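Local coordinates for protein cytosolic phospholipase A2 delta (PDB 5IZ5) that hydrolyses the sn-2 ester of glycerophospholipids in a calcium-dependent manner, releasing a fatty acid, with a preference for linoleic acid, at residues B[358-368]-B[461-469]. The protein carries 3 engineered substitutions. Residues are numbered along the deposited sequence; the frame is centred on the assembly and turned at random.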
loop_
_atom_site.group_PDB
_atom_site.type_symbol
_atom_site.label_atom_id
_atom_site.label_comp_id
_atom_site.label_asym_id
_atom_site.label_seq_id
_atom_site.Cartn_x
_atom_site.Cartn_y
_atom_site.Cartn_z
ATOM N N VAL B 358 -12.235 -23.806 2.632
ATOM C CA VAL B 358 -11.264 -22.708 2.690
ATOM C C VAL B 358 -11.935 -21.386 3.050
ATOM O O VAL B 358 -12.906 -20.985 2.413
ATOM C CB VAL B 358 -10.533 -22.544 1.341
ATOM C CG1 VAL B 358 -9.531 -21.395 1.398
ATOM C CG2 VAL B 358 -9.834 -23.841 0.960
ATOM N N THR B 359 -11.403 -20.708 4.062
ATOM C CA THR B 359 -11.925 -19.408 4.489
ATOM C C THR B 359 -11.226 -18.242 3.778
ATOM O O THR B 359 -11.890 -17.327 3.283
ATOM C CB THR B 359 -11.814 -19.238 6.018
ATOM O OG1 THR B 359 -12.679 -20.182 6.658
ATOM C CG2 THR B 359 -12.218 -17.829 6.457
ATOM N N TYR B 360 -9.894 -18.290 3.718
ATOM C CA TYR B 360 -9.094 -17.196 3.162
ATOM C C TYR B 360 -8.283 -17.620 1.943
ATOM O O TYR B 360 -7.818 -18.755 1.853
ATOM C CB TYR B 360 -8.143 -16.668 4.221
ATOM C CG TYR B 360 -8.814 -15.963 5.378
ATOM C CD1 TYR B 360 -9.516 -14.782 5.183
ATOM C CD2 TYR B 360 -8.718 -16.464 6.672
ATOM C CE1 TYR B 360 -10.119 -14.123 6.240
ATOM C CE2 TYR B 360 -9.315 -15.812 7.738
ATOM C CZ TYR B 360 -10.016 -14.644 7.519
ATOM O OH TYR B 360 -10.600 -13.976 8.571
ATOM N N PHE B 361 -8.099 -16.687 1.013
ATOM C CA PHE B 361 -7.393 -16.955 -0.240
ATOM C C PHE B 361 -6.517 -15.735 -0.548
ATOM O O PHE B 361 -7.017 -14.708 -1.003
ATOM C CB PHE B 361 -8.434 -17.253 -1.332
ATOM C CG PHE B 361 -7.867 -17.599 -2.692
ATOM C CD1 PHE B 361 -6.502 -17.756 -2.921
ATOM C CD2 PHE B 361 -8.736 -17.788 -3.760
ATOM C CE1 PHE B 361 -6.030 -18.065 -4.188
ATOM C CE2 PHE B 361 -8.269 -18.106 -5.021
ATOM C CZ PHE B 361 -6.911 -18.245 -5.237
ATOM N N SER B 362 -5.219 -15.848 -0.256
ATOM C CA SER B 362 -4.266 -14.755 -0.468
ATOM C C SER B 362 -3.353 -15.014 -1.664
ATOM O O SER B 362 -3.021 -16.167 -1.988
ATOM C CB SER B 362 -3.415 -14.501 0.780
ATOM O OG SER B 362 -2.440 -15.512 0.956
ATOM N N GLY B 363 -2.950 -13.926 -2.315
ATOM C CA GLY B 363 -2.074 -14.005 -3.476
ATOM C C GLY B 363 -1.339 -12.708 -3.764
ATOM O O GLY B 363 -1.715 -11.627 -3.269
ATOM N N ILE B 364 -0.279 -12.841 -4.559
ATOM C CA ILE B 364 0.519 -11.714 -5.047
ATOM C C ILE B 364 0.840 -11.922 -6.519
ATOM O O ILE B 364 0.751 -13.049 -7.029
ATOM C CB ILE B 364 1.853 -11.577 -4.288
ATOM C CG1 ILE B 364 2.599 -12.923 -4.256
ATOM C CG2 ILE B 364 1.608 -11.076 -2.873
ATOM C CD1 ILE B 364 4.055 -12.807 -3.871
ATOM N N SER B 365 1.196 -10.829 -7.191
ATOM C CA SER B 365 1.691 -10.863 -8.569
ATOM C C SER B 365 0.770 -11.669 -9.517
ATOM O O SER B 365 -0.437 -11.444 -9.486
ATOM C CB SER B 365 3.140 -11.340 -8.601
ATOM O OG SER B 365 3.827 -10.674 -9.666
ATOM N N GLY B 366 1.305 -12.584 -10.343
ATOM C CA GLY B 366 0.501 -13.363 -11.303
ATOM C C GLY B 366 -0.661 -14.161 -10.731
ATOM O O GLY B 366 -1.640 -14.428 -11.439
ATOM N N SER B 367 -0.556 -14.559 -9.466
ATOM C CA SER B 367 -1.658 -15.252 -8.789
ATOM C C SER B 367 -2.919 -14.395 -8.690
ATOM O O SER B 367 -4.031 -14.937 -8.723
ATOM C CB SER B 367 -1.248 -15.688 -7.384
ATOM O OG SER B 367 -0.370 -16.790 -7.455
ATOM N N THR B 368 -2.745 -13.070 -8.590
ATOM C CA THR B 368 -3.883 -12.146 -8.499
ATOM C C THR B 368 -4.705 -12.120 -9.780
ATOM O O THR B 368 -5.877 -11.739 -9.746
ATOM C CB THR B 368 -3.466 -10.684 -8.171
ATOM O OG1 THR B 368 -2.701 -10.131 -9.249
ATOM C CG2 THR B 368 -2.669 -10.609 -6.873
ATOM N N ASN B 461 -17.821 -18.175 -1.357
ATOM C CA ASN B 461 -16.428 -18.266 -1.788
ATOM C C ASN B 461 -15.536 -17.840 -0.631
ATOM O O ASN B 461 -16.017 -17.205 0.313
ATOM C CB ASN B 461 -16.157 -17.364 -3.003
ATOM C CG ASN B 461 -16.924 -17.786 -4.246
ATOM O OD1 ASN B 461 -16.602 -18.789 -4.883
ATOM N ND2 ASN B 461 -17.920 -16.992 -4.627
ATOM N N PRO B 462 -14.235 -18.196 -0.678
ATOM C CA PRO B 462 -13.310 -17.662 0.336
ATOM C C PRO B 462 -13.094 -16.152 0.176
ATOM O O PRO B 462 -13.323 -15.612 -0.906
ATOM C CB PRO B 462 -11.997 -18.415 0.065
ATOM C CG PRO B 462 -12.334 -19.509 -0.894
ATOM C CD PRO B 462 -13.547 -19.062 -1.648
ATOM N N LEU B 463 -12.666 -15.484 1.241
ATOM C CA LEU B 463 -12.310 -14.063 1.165
ATOM C C LEU B 463 -10.957 -13.918 0.446
ATOM O O LEU B 463 -9.958 -14.474 0.908
ATOM C CB LEU B 463 -12.210 -13.443 2.559
ATOM C CG LEU B 463 -11.801 -11.961 2.586
ATOM C CD1 LEU B 463 -12.951 -11.075 2.153
ATOM C CD2 LEU B 463 -11.332 -11.542 3.962
ATOM N N PRO B 464 -10.921 -13.174 -0.674
ATOM C CA PRO B 464 -9.674 -12.975 -1.405
ATOM C C PRO B 464 -8.851 -11.814 -0.848
ATOM O O PRO B 464 -9.391 -10.739 -0.577
ATOM C CB PRO B 464 -10.153 -12.666 -2.817
ATOM C CG PRO B 464 -11.447 -11.969 -2.616
ATOM C CD PRO B 464 -12.047 -12.501 -1.340
ATOM N N LEU B 465 -7.553 -12.042 -0.680
ATOM C CA LEU B 465 -6.638 -11.048 -0.128
ATOM C C LEU B 465 -5.466 -10.834 -1.090
ATOM O O LEU B 465 -4.695 -11.758 -1.366
ATOM C CB LEU B 465 -6.138 -11.506 1.240
ATOM C CG LEU B 465 -7.243 -11.619 2.307
ATOM C CD1 LEU B 465 -6.851 -12.561 3.435
ATOM C CD2 LEU B 465 -7.610 -10.249 2.858
ATOM N N TYR B 466 -5.348 -9.617 -1.612
ATOM C CA TYR B 466 -4.311 -9.280 -2.575
ATOM C C TYR B 466 -3.306 -8.362 -1.880
ATOM O O TYR B 466 -3.707 -7.420 -1.179
ATOM C CB TYR B 466 -4.904 -8.555 -3.784
ATOM C CG TYR B 466 -6.152 -9.166 -4.422
ATOM C CD1 TYR B 466 -6.075 -9.849 -5.633
ATOM C CD2 TYR B 466 -7.410 -9.006 -3.845
ATOM C CE1 TYR B 466 -7.204 -10.381 -6.244
ATOM C CE2 TYR B 466 -8.550 -9.541 -4.446
ATOM C CZ TYR B 466 -8.443 -10.224 -5.647
ATOM O OH TYR B 466 -9.562 -10.751 -6.267
ATOM N N LEU B 467 -2.009 -8.618 -2.072
ATOM C CA LEU B 467 -0.972 -7.851 -1.352
ATOM C C LEU B 467 -0.072 -7.007 -2.253
ATOM O O LEU B 467 0.217 -7.368 -3.401
ATOM C CB LEU B 467 -0.081 -8.772 -0.510
ATOM C CG LEU B 467 -0.202 -8.899 1.016
ATOM C CD1 LEU B 467 -1.399 -8.205 1.638
ATOM C CD2 LEU B 467 -0.184 -10.369 1.397
ATOM N N SER B 468 0.355 -5.873 -1.699
ATOM C CA SER B 468 1.387 -5.039 -2.285
ATOM C C SER B 468 2.225 -4.391 -1.190
ATOM O O SER B 468 1.827 -4.358 -0.037
ATOM C CB SER B 468 0.739 -3.945 -3.119
ATOM O OG SER B 468 0.094 -3.024 -2.264
ATOM N N LEU B 469 3.379 -3.853 -1.565
ATOM C CA LEU B 469 4.268 -3.143 -0.640
ATOM C C LEU B 469 4.273 -1.661 -0.946
ATOM O O LEU B 469 4.404 -1.286 -2.108
ATOM C CB LEU B 469 5.705 -3.668 -0.781
ATOM C CG LEU B 469 6.015 -5.065 -0.203
ATOM C CD1 LEU B 469 7.412 -5.540 -0.580
ATOM C CD2 LEU B 469 5.844 -5.072 1.311
HETATM O O HOH W 1 2.139 -8.166 -5.328
#
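Pro462, Leu465 and Phe361 give up the most surface where strand 360-363 lies parallel to strand 463-469, their axes 20° apart. The Pro462 ring packs its CB and CG against the end of 358-368: CB is 3.4 Å from Thr359 O, CG meets Val358 CG1, and CB also touches Phe361 CB. Phe361 is held mainly by its backbone. Its N donates to Leu463 O and its O accepts from Leu465 N at 2.7 Å, while Pro464 CA makes a CA-H...O contact with the same oxygen. With CG anti to the backbone N (chi1 -178°), the side chain leads away from 461-469 and touches Ile329 of strand 327-331. Leu465 answers through its O, which accepts from Gly363 N. On the face shared by Tyr360, Ser362 and Leu465, CD1 of Leu465 reaches Tyr360 CD1 at 3.9 Å, and Leu463 CD2 lies at the edge of the same ring, 3.6 Å from Tyr360 CE1; the phenol OH bonds to Glu294. Beyond the strand, Ile364 CG2 presses on Leu467 CB at 3.7 Å, and a water within hydrogen-bonding distance of Leu467 O is weakly bonded to Ser365 N. Thr368 sets CG2 against the edge of the Tyr466 ring at CD1, and its OG1, between the backbone N and the carbonyl carbon (chi1 66°), donates to Ser365 O at 2.6 Å. A valine here would probably cost Ser365 O the hydroxyl donor, leaving Thr368 N alone to hold it and the turn less firmly tied. That type II' turn, Ile364 to Ser367, presents the nucleophile Ser365, whose OG bonds to Asp651, the probable proton acceptor: a nucleophile elbow of strand, tight turn and helix in a mixed sheet, as in the Ser-Asp dyad of patatin-like phospholipases.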